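Local coordinates for putative methylthioribose-1-phosphate isomerase (Pyrococcus horikoshii OT3, PDB 6A34), which probably catalyses the interconversion of 5-methylthioribose 1-phosphate and 5-methylthioribulose 1-phosphate in methionine salvage, at residues T11-T16 and S216-N221. Residues are numbered along the deposited sequence; the frame is centred on the assembly and turned at random.
Sequences TKLPRT and SYDGLN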
loop_
_atom_site.group_PDB
_atom_site.type_symbol
_atom_site.label_atom_id
_atom_site.label_comp_id
_atom_site.label_asym_id
_atom_site.label_seq_id
_atom_site.Cartn_x
_atom_site.Cartn_y
_atom_site.Cartn_z
ATOM N N THR A 11 7.342 -7.317 -27.534
ATOM C CA THR A 11 7.512 -5.984 -26.955
ATOM C C THR A 11 8.019 -5.018 -28.025
ATOM O O THR A 11 8.657 -5.433 -28.969
ATOM C CB THR A 11 8.512 -5.989 -25.794
ATOM O OG1 THR A 11 8.431 -4.717 -25.139
ATOM C CG2 THR A 11 9.932 -6.251 -26.257
ATOM N N LYS A 12 7.756 -3.731 -27.812
ATOM C CA LYS A 12 8.274 -2.668 -28.647
ATOM C C LYS A 12 9.476 -2.001 -27.968
ATOM O O LYS A 12 10.112 -1.155 -28.544
ATOM C CB LYS A 12 7.193 -1.622 -28.909
ATOM C CG LYS A 12 6.081 -2.057 -29.849
ATOM C CD LYS A 12 4.882 -1.106 -29.811
ATOM C CE LYS A 12 3.617 -1.730 -30.370
ATOM N NZ LYS A 12 2.441 -1.481 -29.499
ATOM N N LEU A 13 9.756 -2.395 -26.729
ATOM C CA LEU A 13 10.847 -1.860 -25.973
ATOM C C LEU A 13 12.157 -2.421 -26.511
ATOM O O LEU A 13 12.230 -3.607 -26.852
ATOM C CB LEU A 13 10.697 -2.255 -24.496
ATOM C CG LEU A 13 9.601 -1.536 -23.710
ATOM C CD1 LEU A 13 9.422 -2.172 -22.342
ATOM C CD2 LEU A 13 9.887 -0.051 -23.560
ATOM N N PRO A 14 13.244 -1.616 -26.481
ATOM C CA PRO A 14 14.595 -2.139 -26.658
ATOM C C PRO A 14 14.997 -2.941 -25.418
ATOM O O PRO A 14 14.326 -2.856 -24.370
ATOM C CB PRO A 14 15.477 -0.885 -26.696
ATOM C CG PRO A 14 14.734 0.058 -25.772
ATOM C CD PRO A 14 13.264 -0.211 -26.050
ATOM N N ARG A 15 16.091 -3.695 -25.545
ATOM C CA ARG A 15 16.696 -4.350 -24.427
ATOM C C ARG A 15 16.994 -3.291 -23.357
ATOM O O ARG A 15 17.254 -2.134 -23.660
ATOM C CB ARG A 15 17.905 -5.170 -24.887
ATOM C CG ARG A 15 17.527 -6.578 -25.312
ATOM C CD ARG A 15 18.257 -7.292 -26.422
ATOM N NE ARG A 15 19.232 -8.176 -25.845
ATOM C CZ ARG A 15 19.648 -9.370 -26.277
ATOM N NH1 ARG A 15 20.807 -9.783 -25.822
ATOM N NH2 ARG A 15 18.953 -10.166 -27.067
ATOM N N THR A 16 16.855 -3.716 -22.104
ATOM C CA THR A 16 17.117 -2.921 -20.910
ATOM C C THR A 16 18.577 -2.464 -20.902
ATOM O O THR A 16 18.883 -1.386 -20.437
ATOM C CB THR A 16 16.801 -3.745 -19.651
ATOM O OG1 THR A 16 15.408 -4.060 -19.693
ATOM C CG2 THR A 16 17.166 -3.043 -18.365
ATOM N N SER A 216 1.987 -0.606 -20.270
ATOM C CA SER A 216 1.262 0.384 -21.040
ATOM C C SER A 216 1.983 0.668 -22.377
ATOM O O SER A 216 1.381 0.619 -23.424
ATOM C CB SER A 216 1.021 1.634 -20.257
ATOM O OG SER A 216 0.050 2.398 -20.938
ATOM N N TYR A 217 3.284 0.931 -22.334
ATOM C CA TYR A 217 4.070 1.145 -23.527
ATOM C C TYR A 217 3.762 0.093 -24.596
ATOM O O TYR A 217 3.647 0.436 -25.774
ATOM C CB TYR A 217 5.564 1.128 -23.210
ATOM C CG TYR A 217 6.441 1.656 -24.320
ATOM C CD1 TYR A 217 6.927 0.803 -25.292
ATOM C CD2 TYR A 217 6.805 2.989 -24.389
ATOM C CE1 TYR A 217 7.751 1.250 -26.306
ATOM C CE2 TYR A 217 7.633 3.457 -25.399
ATOM C CZ TYR A 217 8.105 2.581 -26.370
ATOM O OH TYR A 217 8.941 2.978 -27.382
ATOM N N ASP A 218 3.585 -1.166 -24.188
ATOM C CA ASP A 218 3.361 -2.236 -25.117
ATOM C C ASP A 218 1.882 -2.428 -25.420
ATOM O O ASP A 218 1.535 -3.371 -26.134
ATOM C CB ASP A 218 4.008 -3.530 -24.622
ATOM C CG ASP A 218 5.484 -3.628 -24.966
ATOM O OD1 ASP A 218 5.889 -2.957 -25.949
ATOM O OD2 ASP A 218 6.227 -4.390 -24.262
ATOM N N GLY A 219 0.998 -1.581 -24.881
ATOM C CA GLY A 219 -0.441 -1.695 -25.188
ATOM C C GLY A 219 -1.166 -2.857 -24.500
ATOM O O GLY A 219 -2.235 -3.285 -24.949
ATOM N N LEU A 220 -0.636 -3.375 -23.386
ATOM C CA LEU A 220 -1.428 -4.332 -22.573
ATOM C C LEU A 220 -2.579 -3.570 -21.898
ATOM O O LEU A 220 -2.421 -2.418 -21.533
ATOM C CB LEU A 220 -0.525 -4.985 -21.520
ATOM C CG LEU A 220 0.227 -6.231 -21.965
ATOM C CD1 LEU A 220 1.188 -5.939 -23.124
ATOM C CD2 LEU A 220 0.978 -6.828 -20.781
ATOM N N ASN A 221 -3.737 -4.216 -21.696
ATOM C CA ASN A 221 -4.792 -3.577 -20.907
ATOM C C ASN A 221 -4.488 -3.719 -19.389
ATOM O O ASN A 221 -4.500 -4.775 -18.835
ATOM C CB ASN A 221 -6.154 -4.115 -21.325
ATOM C CG ASN A 221 -7.270 -3.504 -20.515
ATOM O OD1 ASN A 221 -7.225 -2.305 -20.266
ATOM N ND2 ASN A 221 -8.237 -4.313 -20.078
#
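The ring of Tyr217 carries Leu13 on one face, while at its edge lie the base of Lys12 and, in the ring plane, OD1 of the adjoining Asp218. Methyl CD2 of Leu13 makes a CH-pi contact 3.8 Å from the centroid of the Tyr217 ring, over the face but offset toward CD1, and CB of Lys12 stands near the ring plane by CE1. Tyr217 reaches this place because its CG is anti to the backbone N (chi1 -167°), which swings the ring off the end of its helix and alongside the loop. Trp213 and Phe36 also meet the ring, and Leu13 itself continues onto Trp213 and Glu214 of helix 206-217. Were Tyr217 cut back to alanine, Leu13 CD2 would probably lose the face it rests on and a gap would be likely to open beside Lys12.

The contact joins the loop between helix 7-10 and strand 17-20 to the end of helix 206-217, which leads into edge strand 222-225 of a mostly parallel, Rossmann-like sheet. Asp218 lies just where that helix ends in a Schellman motif, Gly219 taking positive phi and its N bonding back to Ser216 O at 2.7 Å. The carboxylate of Asp218 illustrates how one acidic side chain can pin a loop through both its oxygens. OD1 of Asp218 accepts the backbone N of Lys12 at 2.7 Å. The N-H...OD1 angle is 167°, and the donor comes from the syn side, 29° out of the carboxylate plane. OG1 of Thr11 donates to OD2 of Asp218, though the modelled 2.4 Å is implausibly short and its exact value doubtful. That hydroxyl is gripped twice, for the backbone N of Leu13 donates to OG1 of Thr11 at 3.1 Å, forming an ST turn. Helix 180-189 supplies the counter-charge: Arg185 forms a salt bridge with OD2 of the buried Asp218 and also touches Thr11 and Leu13.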